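Local coordinates for glycosyl transferase (Staphylococcus aureus, PDB 5TZJ), which is a family 2 glycosyl transferase, with a GT-A-type domain joined to a TarS-type linker domain, modelled here with uridine-diphosphate-N-acetylglucosamine, at residues 25-30 with 100-105; 94-99 with 199-204; 147-152 with 246-251; 260-265 with 314-319. All coordinates share one frame; numbering follows the deposited sequence.

Interaction 1 (25-30 with 100-105); sequences KQDFPK and TLKDAA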
loop_
_atom_site.group_PDB
_atom_site.type_symbol
_atom_site.label_atom_id
_atom_site.label_comp_id
_atom_site.label_asym_id
_atom_site.label_seq_id
_atom_site.Cartn_x
_atom_site.Cartn_y
_atom_site.Cartn_z
ATOM N N LYS A 25 -8.688 -10.516 -23.644
ATOM C CA LYS A 25 -7.592 -11.260 -24.262
ATOM C C LYS A 25 -6.926 -12.266 -23.322
ATOM O O LYS A 25 -5.930 -12.875 -23.720
ATOM C CB LYS A 25 -6.511 -10.299 -24.788
ATOM C CG LYS A 25 -6.953 -9.316 -25.866
ATOM C CD LYS A 25 -6.576 -9.757 -27.263
ATOM C CE LYS A 25 -7.330 -8.943 -28.330
ATOM N NZ LYS A 25 -7.358 -7.494 -27.955
ATOM N N GLN A 26 -7.415 -12.439 -22.086
ATOM C CA GLN A 26 -6.871 -13.481 -21.218
ATOM C C GLN A 26 -6.937 -14.835 -21.914
ATOM O O GLN A 26 -7.995 -15.238 -22.431
ATOM C CB GLN A 26 -7.621 -13.544 -19.890
ATOM C CG GLN A 26 -7.352 -12.346 -18.953
ATOM C CD GLN A 26 -5.877 -12.214 -18.596
ATOM O OE1 GLN A 26 -5.324 -13.052 -17.887
ATOM N NE2 GLN A 26 -5.241 -11.152 -19.078
ATOM N N ASP A 27 -5.795 -15.529 -21.942
ATOM C CA ASP A 27 -5.769 -16.913 -22.418
ATOM C C ASP A 27 -6.040 -17.822 -21.220
ATOM O O ASP A 27 -5.212 -18.595 -20.740
ATOM C CB ASP A 27 -4.477 -17.227 -23.178
ATOM C CG ASP A 27 -3.240 -17.307 -22.305
ATOM O OD1 ASP A 27 -2.271 -17.975 -22.761
ATOM O OD2 ASP A 27 -3.216 -16.721 -21.194
ATOM N N PHE A 28 -7.272 -17.695 -20.751
ATOM C CA PHE A 28 -7.860 -18.283 -19.569
ATOM C C PHE A 28 -9.348 -18.303 -19.862
ATOM O O PHE A 28 -9.842 -17.355 -20.496
ATOM C CB PHE A 28 -7.557 -17.439 -18.320
ATOM C CG PHE A 28 -7.922 -18.116 -17.042
ATOM C CD1 PHE A 28 -7.166 -19.182 -16.579
ATOM C CD2 PHE A 28 -9.038 -17.710 -16.311
ATOM C CE1 PHE A 28 -7.502 -19.829 -15.405
ATOM C CE2 PHE A 28 -9.384 -18.351 -15.133
ATOM C CZ PHE A 28 -8.612 -19.423 -14.682
ATOM N N PRO A 29 -10.091 -19.332 -19.441
ATOM C CA PRO A 29 -11.523 -19.397 -19.789
ATOM C C PRO A 29 -12.328 -18.260 -19.166
ATOM O O PRO A 29 -12.196 -17.963 -17.971
ATOM C CB PRO A 29 -11.961 -20.768 -19.248
ATOM C CG PRO A 29 -10.696 -21.538 -18.997
ATOM C CD PRO A 29 -9.681 -20.486 -18.627
ATOM N N LYS A 30 -13.163 -17.615 -19.998
ATOM C CA LYS A 30 -14.023 -16.517 -19.560
ATOM C C LYS A 30 -15.113 -16.992 -18.609
ATOM O O LYS A 30 -15.615 -16.200 -17.801
ATOM C CB LYS A 30 -14.677 -15.818 -20.764
ATOM C CG LYS A 30 -13.856 -14.685 -21.367
ATOM C CD LYS A 30 -12.476 -15.201 -21.796
ATOM C CE LYS A 30 -11.739 -14.193 -22.636
ATOM N NZ LYS A 30 -12.580 -13.798 -23.804
ATOM N N THR A 100 -1.793 -13.705 -17.304
ATOM C CA THR A 100 -1.823 -13.469 -15.862
ATOM C C THR A 100 -2.700 -14.481 -15.141
ATOM O O THR A 100 -2.246 -15.151 -14.210
ATOM C CB THR A 100 -2.302 -12.050 -15.570
ATOM O OG1 THR A 100 -1.342 -11.127 -16.095
ATOM C CG2 THR A 100 -2.446 -11.843 -14.083
ATOM N N LEU A 101 -3.960 -14.615 -15.554
ATOM C CA LEU A 101 -4.861 -15.493 -14.808
ATOM C C LEU A 101 -4.468 -16.963 -14.969
ATOM O O LEU A 101 -4.606 -17.757 -14.032
ATOM C CB LEU A 101 -6.319 -15.261 -15.244
ATOM C CG LEU A 101 -6.918 -13.869 -14.961
ATOM C CD1 LEU A 101 -8.475 -13.871 -15.044
ATOM C CD2 LEU A 101 -6.426 -13.296 -13.623
ATOM N N LYS A 102 -3.998 -17.346 -16.153
ATOM C CA LYS A 102 -3.511 -18.710 -16.338
ATOM C C LYS A 102 -2.301 -18.982 -15.441
ATOM O O LYS A 102 -2.297 -19.935 -14.653
ATOM C CB LYS A 102 -3.162 -18.944 -17.804
ATOM C CG LYS A 102 -2.664 -20.333 -18.113
ATOM C CD LYS A 102 -2.250 -20.396 -19.562
ATOM C CE LYS A 102 -1.158 -19.381 -19.879
ATOM N NZ LYS A 102 -0.581 -19.586 -21.243
ATOM N N ASP A 103 -1.282 -18.128 -15.521
ATOM C CA ASP A 103 -0.098 -18.335 -14.683
ATOM C C ASP A 103 -0.459 -18.337 -13.202
ATOM O O ASP A 103 0.018 -19.188 -12.443
ATOM C CB ASP A 103 0.960 -17.274 -14.969
ATOM C CG ASP A 103 1.597 -17.427 -16.332
ATOM O OD1 ASP A 103 1.170 -18.322 -17.121
ATOM O OD2 ASP A 103 2.530 -16.636 -16.609
ATOM N N ALA A 104 -1.327 -17.416 -12.772
ATOM C CA ALA A 104 -1.640 -17.358 -11.345
ATOM C C ALA A 104 -2.461 -18.560 -10.912
ATOM O O ALA A 104 -2.293 -19.062 -9.799
ATOM C CB ALA A 104 -2.387 -16.062 -10.999
ATOM N N ALA A 105 -3.379 -19.023 -11.765
ATOM C CA ALA A 105 -4.181 -20.182 -11.397
ATOM C C ALA A 105 -3.303 -21.420 -11.287
ATOM O O ALA A 105 -3.484 -22.245 -10.383
ATOM C CB ALA A 105 -5.296 -20.414 -12.421
HETATM O O HOH W 1 -4.726 -15.840 -18.378
#

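Interaction 2 (94-99 with 199-204); sequences DYINKE and AYYYAT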
loop_
_atom_site.group_PDB
_atom_site.type_symbol
_atom_site.label_atom_id
_atom_site.label_comp_id
_atom_site.label_asym_id
_atom_site.label_seq_id
_atom_site.Cartn_x
_atom_site.Cartn_y
_atom_site.Cartn_z
ATOM N N ASP A 94 -5.000 0.841 -15.627
ATOM C CA ASP A 94 -3.935 -0.162 -15.778
ATOM C C ASP A 94 -4.422 -1.303 -16.678
ATOM O O ASP A 94 -5.555 -1.304 -17.155
ATOM C CB ASP A 94 -3.475 -0.674 -14.407
ATOM C CG ASP A 94 -2.945 0.448 -13.509
ATOM O OD1 ASP A 94 -2.464 1.467 -14.061
ATOM O OD2 ASP A 94 -3.033 0.318 -12.261
ATOM N N TYR A 95 -3.550 -2.274 -16.933
ATOM C CA TYR A 95 -3.958 -3.490 -17.624
ATOM C C TYR A 95 -3.032 -4.613 -17.183
ATOM O O TYR A 95 -2.088 -4.396 -16.420
ATOM C CB TYR A 95 -3.968 -3.312 -19.160
ATOM C CG TYR A 95 -2.718 -2.662 -19.713
ATOM C CD1 TYR A 95 -2.587 -1.281 -19.724
ATOM C CD2 TYR A 95 -1.673 -3.429 -20.227
ATOM C CE1 TYR A 95 -1.448 -0.683 -20.212
ATOM C CE2 TYR A 95 -0.539 -2.832 -20.730
ATOM C CZ TYR A 95 -0.437 -1.454 -20.701
ATOM O OH TYR A 95 0.687 -0.832 -21.201
ATOM N N ILE A 96 -3.321 -5.834 -17.653
ATOM C CA ILE A 96 -2.621 -7.017 -17.167
ATOM C C ILE A 96 -2.199 -7.897 -18.348
ATOM O O ILE A 96 -2.783 -7.849 -19.438
ATOM C CB ILE A 96 -3.476 -7.820 -16.144
ATOM C CG1 ILE A 96 -4.747 -8.371 -16.788
ATOM C CG2 ILE A 96 -3.898 -6.923 -14.936
ATOM C CD1 ILE A 96 -5.460 -9.412 -15.944
ATOM N N ASN A 97 -1.151 -8.690 -18.116
ATOM C CA ASN A 97 -0.632 -9.605 -19.130
ATOM C C ASN A 97 -1.678 -10.651 -19.500
ATOM O O ASN A 97 -2.489 -11.066 -18.673
ATOM C CB ASN A 97 0.632 -10.296 -18.593
ATOM C CG ASN A 97 1.328 -11.155 -19.631
ATOM O OD1 ASN A 97 0.748 -12.091 -20.201
ATOM N ND2 ASN A 97 2.591 -10.837 -19.884
ATOM N N LYS A 98 -1.636 -11.120 -20.754
ATOM C CA LYS A 98 -2.685 -12.032 -21.202
ATOM C C LYS A 98 -2.597 -13.398 -20.523
ATOM O O LYS A 98 -3.613 -14.095 -20.425
ATOM C CB LYS A 98 -2.640 -12.179 -22.727
ATOM C CG LYS A 98 -1.560 -13.111 -23.195
ATOM C CD LYS A 98 -1.576 -13.290 -24.706
ATOM C CE LYS A 98 -0.512 -12.424 -25.360
ATOM N NZ LYS A 98 0.860 -12.797 -24.883
ATOM N N GLU A 99 -1.427 -13.783 -20.017
ATOM C CA GLU A 99 -1.267 -15.038 -19.299
ATOM C C GLU A 99 -1.405 -14.886 -17.785
ATOM O O GLU A 99 -1.191 -15.860 -17.051
ATOM C CB GLU A 99 0.084 -15.652 -19.663
ATOM C CG GLU A 99 0.228 -15.795 -21.170
ATOM C CD GLU A 99 1.509 -16.475 -21.589
ATOM O OE1 GLU A 99 1.652 -17.711 -21.399
ATOM O OE2 GLU A 99 2.380 -15.754 -22.111
ATOM N N ALA A 199 6.211 -9.784 -16.662
ATOM C CA ALA A 199 5.505 -8.575 -16.252
ATOM C C ALA A 199 4.008 -8.863 -16.298
ATOM O O ALA A 199 3.442 -9.029 -17.381
ATOM C CB ALA A 199 5.888 -7.412 -17.163
ATOM N N TYR A 200 3.363 -8.958 -15.137
ATOM C CA TYR A 200 1.925 -9.253 -15.094
ATOM C C TYR A 200 1.054 -8.011 -14.960
ATOM O O TYR A 200 0.091 -7.847 -15.718
ATOM C CB TYR A 200 1.611 -10.234 -13.950
ATOM C CG TYR A 200 2.211 -11.609 -14.195
ATOM C CD1 TYR A 200 1.620 -12.503 -15.094
ATOM C CD2 TYR A 200 3.386 -11.992 -13.567
ATOM C CE1 TYR A 200 2.180 -13.767 -15.338
ATOM C CE2 TYR A 200 3.966 -13.236 -13.817
ATOM C CZ TYR A 200 3.357 -14.125 -14.687
ATOM O OH TYR A 200 3.924 -15.362 -14.902
ATOM N N TYR A 201 1.361 -7.138 -14.006
ATOM C CA TYR A 201 0.543 -5.964 -13.739
ATOM C C TYR A 201 1.227 -4.731 -14.349
ATOM O O TYR A 201 2.281 -4.282 -13.870
ATOM C CB TYR A 201 0.304 -5.820 -12.229
ATOM C CG TYR A 201 -0.754 -4.782 -11.935
ATOM C CD1 TYR A 201 -0.442 -3.436 -11.950
ATOM C CD2 TYR A 201 -2.083 -5.147 -11.694
ATOM C CE1 TYR A 201 -1.418 -2.479 -11.756
ATOM C CE2 TYR A 201 -3.046 -4.196 -11.464
ATOM C CZ TYR A 201 -2.711 -2.863 -11.505
ATOM O OH TYR A 201 -3.678 -1.899 -11.295
ATOM N N TYR A 202 0.613 -4.159 -15.380
ATOM C CA TYR A 202 1.108 -2.922 -15.981
ATOM C C TYR A 202 0.423 -1.711 -15.356
ATOM O O TYR A 202 -0.807 -1.546 -15.454
ATOM C CB TYR A 202 0.899 -2.932 -17.497
ATOM C CG TYR A 202 1.594 -4.075 -18.162
ATOM C CD1 TYR A 202 0.941 -5.285 -18.352
ATOM C CD2 TYR A 202 2.902 -3.962 -18.582
ATOM C CE1 TYR A 202 1.568 -6.355 -18.967
ATOM C CE2 TYR A 202 3.547 -5.030 -19.210
ATOM C CZ TYR A 202 2.872 -6.224 -19.389
ATOM O OH TYR A 202 3.489 -7.283 -19.996
ATOM N N ALA A 203 1.217 -0.850 -14.739
ATOM C CA ALA A 203 0.725 0.354 -14.087
ATOM C C ALA A 203 1.137 1.557 -14.936
ATOM O O ALA A 203 2.326 1.754 -15.216
ATOM C CB ALA A 203 1.261 0.441 -12.658
ATOM N N THR A 204 0.148 2.326 -15.385
ATOM C CA THR A 204 0.363 3.456 -16.270
ATOM C C THR A 204 0.497 4.761 -15.485
ATOM O O THR A 204 0.223 4.835 -14.286
ATOM C CB THR A 204 -0.792 3.576 -17.260
ATOM O OG1 THR A 204 -2.037 3.593 -16.531
ATOM C CG2 THR A 204 -0.779 2.412 -18.245
HETATM O O HOH W 2 -2.087 3.908 -12.621
#

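Interaction 3 (147-152 with 246-251); sequences IIYTLS and LAEFLN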
loop_
_atom_site.group_PDB
_atom_site.type_symbol
_atom_site.label_atom_id
_atom_site.label_comp_id
_atom_site.label_asym_id
_atom_site.label_seq_id
_atom_site.Cartn_x
_atom_site.Cartn_y
_atom_site.Cartn_z
ATOM N N ILE A 147 8.164 -7.681 1.044
ATOM C CA ILE A 147 6.760 -7.475 0.650
ATOM C C ILE A 147 6.164 -6.257 1.342
ATOM O O ILE A 147 5.230 -5.641 0.825
ATOM C CB ILE A 147 5.900 -8.710 0.922
ATOM C CG1 ILE A 147 5.985 -9.102 2.404
ATOM C CG2 ILE A 147 6.306 -9.853 -0.022
ATOM C CD1 ILE A 147 4.925 -10.148 2.809
ATOM N N ILE A 148 6.691 -5.878 2.507
ATOM C CA ILE A 148 6.117 -4.735 3.188
ATOM C C ILE A 148 6.344 -3.435 2.415
ATOM O O ILE A 148 5.648 -2.441 2.664
ATOM C CB ILE A 148 6.681 -4.680 4.617
ATOM C CG1 ILE A 148 5.791 -3.819 5.499
ATOM C CG2 ILE A 148 8.090 -4.088 4.621
ATOM C CD1 ILE A 148 6.081 -3.975 7.005
ATOM N N TYR A 149 7.304 -3.398 1.495
ATOM C CA TYR A 149 7.516 -2.246 0.634
ATOM C C TYR A 149 6.512 -2.148 -0.513
ATOM O O TYR A 149 6.597 -1.176 -1.275
ATOM C CB TYR A 149 8.949 -2.246 0.110
ATOM C CG TYR A 149 9.876 -1.881 1.260
ATOM C CD1 TYR A 149 10.287 -2.841 2.175
ATOM C CD2 TYR A 149 10.264 -0.563 1.482
ATOM C CE1 TYR A 149 11.114 -2.506 3.269
ATOM C CE2 TYR A 149 11.106 -0.211 2.593
ATOM C CZ TYR A 149 11.491 -1.188 3.482
ATOM O OH TYR A 149 12.273 -0.864 4.583
ATOM N N THR A 150 5.537 -3.075 -0.616
ATOM C CA THR A 150 4.455 -2.950 -1.596
ATOM C C THR A 150 3.111 -3.285 -0.935
ATOM O O THR A 150 2.823 -4.444 -0.633
ATOM C CB THR A 150 4.707 -3.791 -2.867
ATOM O OG1 THR A 150 3.589 -3.621 -3.761
ATOM C CG2 THR A 150 4.890 -5.273 -2.582
ATOM N N LEU A 151 2.301 -2.241 -0.691
ATOM C CA LEU A 151 1.015 -2.364 -0.016
ATOM C C LEU A 151 -0.161 -2.031 -0.931
ATOM O O LEU A 151 -1.304 -2.000 -0.468
ATOM C CB LEU A 151 0.991 -1.468 1.254
ATOM C CG LEU A 151 2.153 -1.807 2.191
ATOM C CD1 LEU A 151 2.168 -0.856 3.410
ATOM C CD2 LEU A 151 2.012 -3.265 2.596
ATOM N N SER A 152 0.089 -1.807 -2.219
ATOM C CA SER A 152 -0.987 -1.533 -3.139
ATOM C C SER A 152 -1.887 -2.765 -3.236
ATOM O O SER A 152 -1.476 -3.883 -2.891
ATOM C CB SER A 152 -0.410 -1.167 -4.499
ATOM O OG SER A 152 0.237 -2.295 -5.087
ATOM N N LEU A 246 6.358 -4.320 13.014
ATOM C CA LEU A 246 6.138 -2.877 13.184
ATOM C C LEU A 246 7.394 -2.070 12.857
ATOM O O LEU A 246 7.318 -1.067 12.133
ATOM C CB LEU A 246 5.690 -2.593 14.595
ATOM C CG LEU A 246 5.168 -1.204 14.940
ATOM C CD1 LEU A 246 4.143 -0.643 13.887
ATOM C CD2 LEU A 246 4.447 -1.291 16.321
ATOM N N ALA A 247 8.576 -2.512 13.345
ATOM C CA ALA A 247 9.804 -1.804 13.007
ATOM C C ALA A 247 10.020 -1.748 11.503
ATOM O O ALA A 247 10.367 -0.694 10.967
ATOM C CB ALA A 247 11.029 -2.459 13.701
ATOM N N GLU A 248 9.810 -2.869 10.795
ATOM C CA GLU A 248 9.989 -2.852 9.341
ATOM C C GLU A 248 9.000 -1.899 8.681
ATOM O O GLU A 248 9.339 -1.235 7.680
ATOM C CB GLU A 248 9.799 -4.241 8.711
ATOM C CG GLU A 248 10.981 -5.170 8.892
ATOM C CD GLU A 248 12.343 -4.524 8.565
ATOM O OE1 GLU A 248 12.491 -3.836 7.497
ATOM O OE2 GLU A 248 13.256 -4.722 9.402
ATOM N N PHE A 249 7.755 -1.905 9.163
ATOM C CA PHE A 249 6.778 -0.963 8.629
ATOM C C PHE A 249 7.244 0.469 8.867
ATOM O O PHE A 249 7.078 1.337 8.002
ATOM C CB PHE A 249 5.380 -1.170 9.252
ATOM C CG PHE A 249 4.366 -0.184 8.699
ATOM C CD1 PHE A 249 3.902 -0.316 7.397
ATOM C CD2 PHE A 249 4.037 0.956 9.411
ATOM C CE1 PHE A 249 3.016 0.636 6.837
ATOM C CE2 PHE A 249 3.143 1.895 8.860
ATOM C CZ PHE A 249 2.648 1.728 7.580
ATOM N N LEU A 250 7.835 0.727 10.031
ATOM C CA LEU A 250 8.314 2.087 10.312
ATOM C C LEU A 250 9.506 2.454 9.414
ATOM O O LEU A 250 9.594 3.588 8.944
ATOM C CB LEU A 250 8.670 2.214 11.793
ATOM C CG LEU A 250 7.482 2.116 12.774
ATOM C CD1 LEU A 250 7.987 2.030 14.251
ATOM C CD2 LEU A 250 6.546 3.339 12.620
ATOM N N ASN A 251 10.416 1.495 9.127
ATOM C CA ASN A 251 11.512 1.775 8.196
ATOM C C ASN A 251 10.982 2.211 6.832
ATOM O O ASN A 251 11.460 3.192 6.239
ATOM C CB ASN A 251 12.390 0.532 8.016
ATOM C CG ASN A 251 13.256 0.250 9.234
ATOM O OD1 ASN A 251 13.540 1.132 10.066
ATOM N ND2 ASN A 251 13.687 -0.981 9.347
#

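Interaction 4 (260-265 with 314-319); sequences NGFSLK and TVEESY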
loop_
_atom_site.group_PDB
_atom_site.type_symbol
_atom_site.label_atom_id
_atom_site.label_comp_id
_atom_site.label_asym_id
_atom_site.label_seq_id
_atom_site.Cartn_x
_atom_site.Cartn_y
_atom_site.Cartn_z
ATOM N N ASN A 260 8.681 11.450 5.202
ATOM C CA ASN A 260 10.120 11.710 4.943
ATOM C C ASN A 260 10.413 13.169 4.575
ATOM O O ASN A 260 10.051 13.622 3.494
ATOM C CB ASN A 260 10.673 10.828 3.810
ATOM C CG ASN A 260 12.252 10.931 3.714
ATOM O OD1 ASN A 260 12.750 11.864 3.157
ATOM N ND2 ASN A 260 12.970 10.045 4.354
ATOM N N GLY A 261 11.086 13.921 5.442
ATOM C CA GLY A 261 11.399 15.291 5.086
ATOM C C GLY A 261 10.265 16.295 5.261
ATOM O O GLY A 261 10.409 17.423 4.810
ATOM N N PHE A 262 9.145 15.942 5.909
ATOM C CA PHE A 262 7.997 16.869 5.905
ATOM C C PHE A 262 8.348 18.196 6.598
ATOM O O PHE A 262 7.844 19.260 6.201
ATOM C CB PHE A 262 6.746 16.215 6.574
ATOM C CG PHE A 262 6.712 16.384 8.070
ATOM C CD1 PHE A 262 6.180 17.536 8.650
ATOM C CD2 PHE A 262 7.286 15.409 8.909
ATOM C CE1 PHE A 262 6.183 17.699 10.027
ATOM C CE2 PHE A 262 7.295 15.550 10.264
ATOM C CZ PHE A 262 6.750 16.714 10.843
ATOM N N SER A 263 9.244 18.164 7.589
ATOM C CA SER A 263 9.636 19.403 8.270
ATOM C C SER A 263 10.523 20.292 7.413
ATOM O O SER A 263 10.652 21.498 7.714
ATOM C CB SER A 263 10.276 19.067 9.638
ATOM O OG SER A 263 11.606 18.519 9.607
ATOM N N LEU A 264 11.072 19.771 6.315
ATOM C CA LEU A 264 11.803 20.614 5.367
ATOM C C LEU A 264 10.874 21.184 4.286
ATOM O O LEU A 264 11.172 22.249 3.725
ATOM C CB LEU A 264 12.903 19.824 4.652
ATOM C CG LEU A 264 13.785 19.079 5.687
ATOM C CD1 LEU A 264 14.823 18.185 5.043
ATOM C CD2 LEU A 264 14.453 20.156 6.467
ATOM N N LYS A 265 9.796 20.477 3.970
ATOM C CA LYS A 265 8.966 20.820 2.805
ATOM C C LYS A 265 7.654 21.536 3.151
ATOM O O LYS A 265 7.185 22.364 2.366
ATOM C CB LYS A 265 8.587 19.552 2.015
ATOM C CG LYS A 265 9.747 18.635 1.650
ATOM C CD LYS A 265 9.272 17.165 1.714
ATOM C CE LYS A 265 10.265 16.237 1.077
ATOM N NZ LYS A 265 10.476 16.685 -0.304
ATOM N N THR A 314 14.932 20.288 13.680
ATOM C CA THR A 314 16.385 20.319 13.819
ATOM C C THR A 314 17.018 19.003 13.366
ATOM O O THR A 314 18.031 19.000 12.655
ATOM C CB THR A 314 16.762 20.665 15.276
ATOM O OG1 THR A 314 16.410 22.033 15.551
ATOM C CG2 THR A 314 18.313 20.483 15.543
ATOM N N VAL A 315 16.443 17.877 13.743
ATOM C CA VAL A 315 16.991 16.599 13.273
ATOM C C VAL A 315 17.006 16.543 11.740
ATOM O O VAL A 315 18.038 16.236 11.123
ATOM C CB VAL A 315 16.204 15.425 13.870
ATOM C CG1 VAL A 315 16.547 14.122 13.153
ATOM C CG2 VAL A 315 16.459 15.308 15.406
ATOM N N GLU A 316 15.865 16.847 11.099
ATOM C CA GLU A 316 15.781 16.718 9.649
ATOM C C GLU A 316 16.727 17.686 8.950
ATOM O O GLU A 316 17.327 17.331 7.928
ATOM C CB GLU A 316 14.340 16.945 9.153
ATOM C CG GLU A 316 13.343 15.829 9.645
ATOM C CD GLU A 316 12.271 15.476 8.631
ATOM O OE1 GLU A 316 11.341 16.305 8.427
ATOM O OE2 GLU A 316 12.372 14.373 8.010
ATOM N N GLU A 317 16.838 18.937 9.462
ATOM C CA GLU A 317 17.719 19.890 8.833
ATOM C C GLU A 317 19.173 19.482 9.058
ATOM O O GLU A 317 20.008 19.662 8.177
ATOM C CB GLU A 317 17.468 21.297 9.376
ATOM C CG GLU A 317 16.039 21.828 8.979
ATOM C CD GLU A 317 15.707 23.182 9.551
ATOM O OE1 GLU A 317 16.415 23.627 10.480
ATOM O OE2 GLU A 317 14.716 23.789 9.089
ATOM N N SER A 318 19.465 18.915 10.227
ATOM C CA SER A 318 20.826 18.439 10.516
ATOM C C SER A 318 21.238 17.363 9.538
ATOM O O SER A 318 22.321 17.427 8.947
ATOM C CB SER A 318 20.886 17.929 11.945
ATOM O OG SER A 318 20.805 19.046 12.818
ATOM N N TYR A 319 20.375 16.360 9.344
ATOM C CA TYR A 319 20.640 15.340 8.337
ATOM C C TYR A 319 20.866 15.969 6.982
ATOM O O TYR A 319 21.842 15.659 6.296
ATOM C CB TYR A 319 19.479 14.350 8.251
ATOM C CG TYR A 319 19.379 13.398 9.428
ATOM C CD1 TYR A 319 20.495 13.135 10.242
ATOM C CD2 TYR A 319 18.192 12.745 9.705
ATOM C CE1 TYR A 319 20.397 12.244 11.300
ATOM C CE2 TYR A 319 18.069 11.871 10.761
ATOM C CZ TYR A 319 19.192 11.594 11.546
ATOM O OH TYR A 319 19.047 10.689 12.581
#

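Interaction 1 (25-30 with 100-105)
Phe28 lies against the first turns of helix 100-111 with Leu101 CB over one face of its ring; here, in the GT-A-type domain, the loop from helix 16-24 to strand 33-39 passes the start of that helix. The contact is CH-pi, with Leu101 CB 4.1 Å from the Phe28 ring centroid, displaced toward the rim, and the two side chains cross at about a right angle. Pro29 CD covers the opposite face. With CG anti to the backbone N (chi1 -170°), the Phe28 ring extends along the helix, and its CE1 meets Ala105 CB at 3.8 Å. Gln26 approaches the helix start with its amide: Leu101 N gives a nearly straight bond to Gln26 OE1 (3.1 Å, 169° at the hydrogen), supplying an acceptor for a first-turn N-H. Gln26 NE2 binds Asn97 O and Ser22 O, which fixes the rotation of the amide. A water lies 2.9 Å from Gln26 OE1, to which it probably donates, and accepts from Lys102 N at 2.8 Å. On the outer side Asp27, centre of an inverse gamma turn, forms a salt bridge with Lys102, whose ammonium also pairs with Glu99. The lysine chain bends at chi3, bringing Lys102 NZ to the syn side of Asp27 OD1 at 2.8 Å, 30° out of the carboxylate plane.

Interaction 2 (94-99 with 199-204)
Tyr95 and Tyr202 form an antiparallel hydrogen-bonded pair: Tyr202 N donates to Tyr95 O at 2.9 Å and Tyr95 N to Tyr202 O at 3.2 Å. Asn97 N continues the ladder to Tyr200 O, past the non-hydrogen-bonded pair of Ile96 with Tyr201. Among side-chain bonds, Asp94 divides its oxygens. Its OD2 takes the Tyr201 OH on the anti lone pair at 2.5 Å, a hydroxyl that Asp91 N also meets; its OD1 is reached by Thr204 N at 3.1 Å from above the carboxylate plane. Asn97 CG, anti to the backbone N (chi1 -174°), carries ND2 across to Ala199 O at 3.2 Å, while Asn97 OD1 accepts from Glu99 N in an Asx turn just before helix 100-111. In the aromatic pair, Tyr202 CB sits over the Tyr95 ring, 3.8 Å from its centroid; the two rings are near parallel (17°) but slid apart with little overlap. Strand 201-203 pairs on in parallel with strand 115-122, and helix 16-24 packs on Tyr95 and Ile96 through Ser22 and Leu23.

Interaction 3 (147-152 with 246-251)
Asn251 N bonds Ala247 O at 2.9 Å within helix 239-256, and Asn251 CB on the same residue meets Tyr149 OH at 3.7 Å; no hydrogen bond crosses the contact. The helix presents Glu248, Phe249 and Asn251 to Ile148, Tyr149 and Leu151. Ile148 makes the closest approach between the two segments. CG1 anti to the backbone N (chi1 -161°) and an extended chi2 carry its terminal methyl out to the helix backbone: Ile148 CD1 lies 3.4 Å from Phe249 N and 3.7 Å from Phe249 CB, with Glu248 CB slightly farther away. Leu151 approaches the same aromatic residue obliquely, its CD1 in the plane of the ring at the edge, 3.8 Å from Phe249 CE1. The pairing joins a 3-10 turn of the GT-A-type domain, and the loop after it, to helix 239-256 of the linker, and Ser152, at the end of segment 147-152, touches the bound uridine-diphosphate-N-acetylglucosamine. Tyr149 crosses to the helix at another point, its ring tilted 23° from the Asn251 amide. The tyrosine ring also has a cation-pi contact with Arg146, and Asn251 OD1 accepts from Met294 N. Arg252 adds a polar tie one residue on, bonding Ile148 O through NH1, while Met225 and Ile228 of helix 218-233 pack against Phe249.

Interaction 4 (260-265 with 314-319)
Glu316 of helix 309-321 pushes its carboxylate against the start of helix 262-265, where Gly261 and Ser263 bind it. This is the tight part of the contact. Glu316 OE1 takes two donors from one residue: Ser263 OG at 2.5 Å on the anti lone pair, and Ser263 N at 2.9 Å, nearly in line with the C-O bond. Ser263 OG stands between its backbone N and carbonyl carbon (chi1 74°), which turns the hydroxyl to the same oxygen as the amide. The other carboxylate oxygen, Glu316 OE2, accepts from Gly261 N at 2.9 Å on the syn side, a more bent bond (133° at the hydrogen). Gly261 is the N-cap residue. Phe262, between the two donor residues, turns its ring to Trp274 and Tyr312, with Ser263 CB over its centre. Leu264 CG, 4.1 Å from Glu316 CB, makes the step from this buried part outward. On the partly exposed side, formed by Leu264 and Glu317, no polar bond crosses; Leu264 CD2 and Glu317 CG touch closely, at 3.4 Å, but at few other points, the two side chains sliding past each other in opposite directions. Three bonds to a buried carboxylate at a helix N-terminus, two of them from backbone N-H groups, would be expected to stabilise the ionised form of Glu316 and to hold its plane fixed.

Interactions 1 and 2 adjoin, their centres 12 Å apart. Strand 95-96 is followed by helix 100-111, and Tyr200 OH meets Asp103 OD2 at 2.5 Å, a probable hydrogen bond from one contact to the other. Interaction 2 approaches the pocket of uridine-diphosphate-N-acetylglucosamine from one part of the sheet, the Ala203 side chain lying about 5 Å from the ligand; in interaction 3 segment 147-152 ends at Ser152, which touches the ligand, with the Leu151 side chain about 8 Å away. The nearest atoms of interactions 2 and 3 are about 7 Å apart. Interaction 3 joins the transferase domain to helix 239-256, which is followed in the chain by helix 262-265 of interaction 4, whose centre lies 47 Å from that of interaction 1.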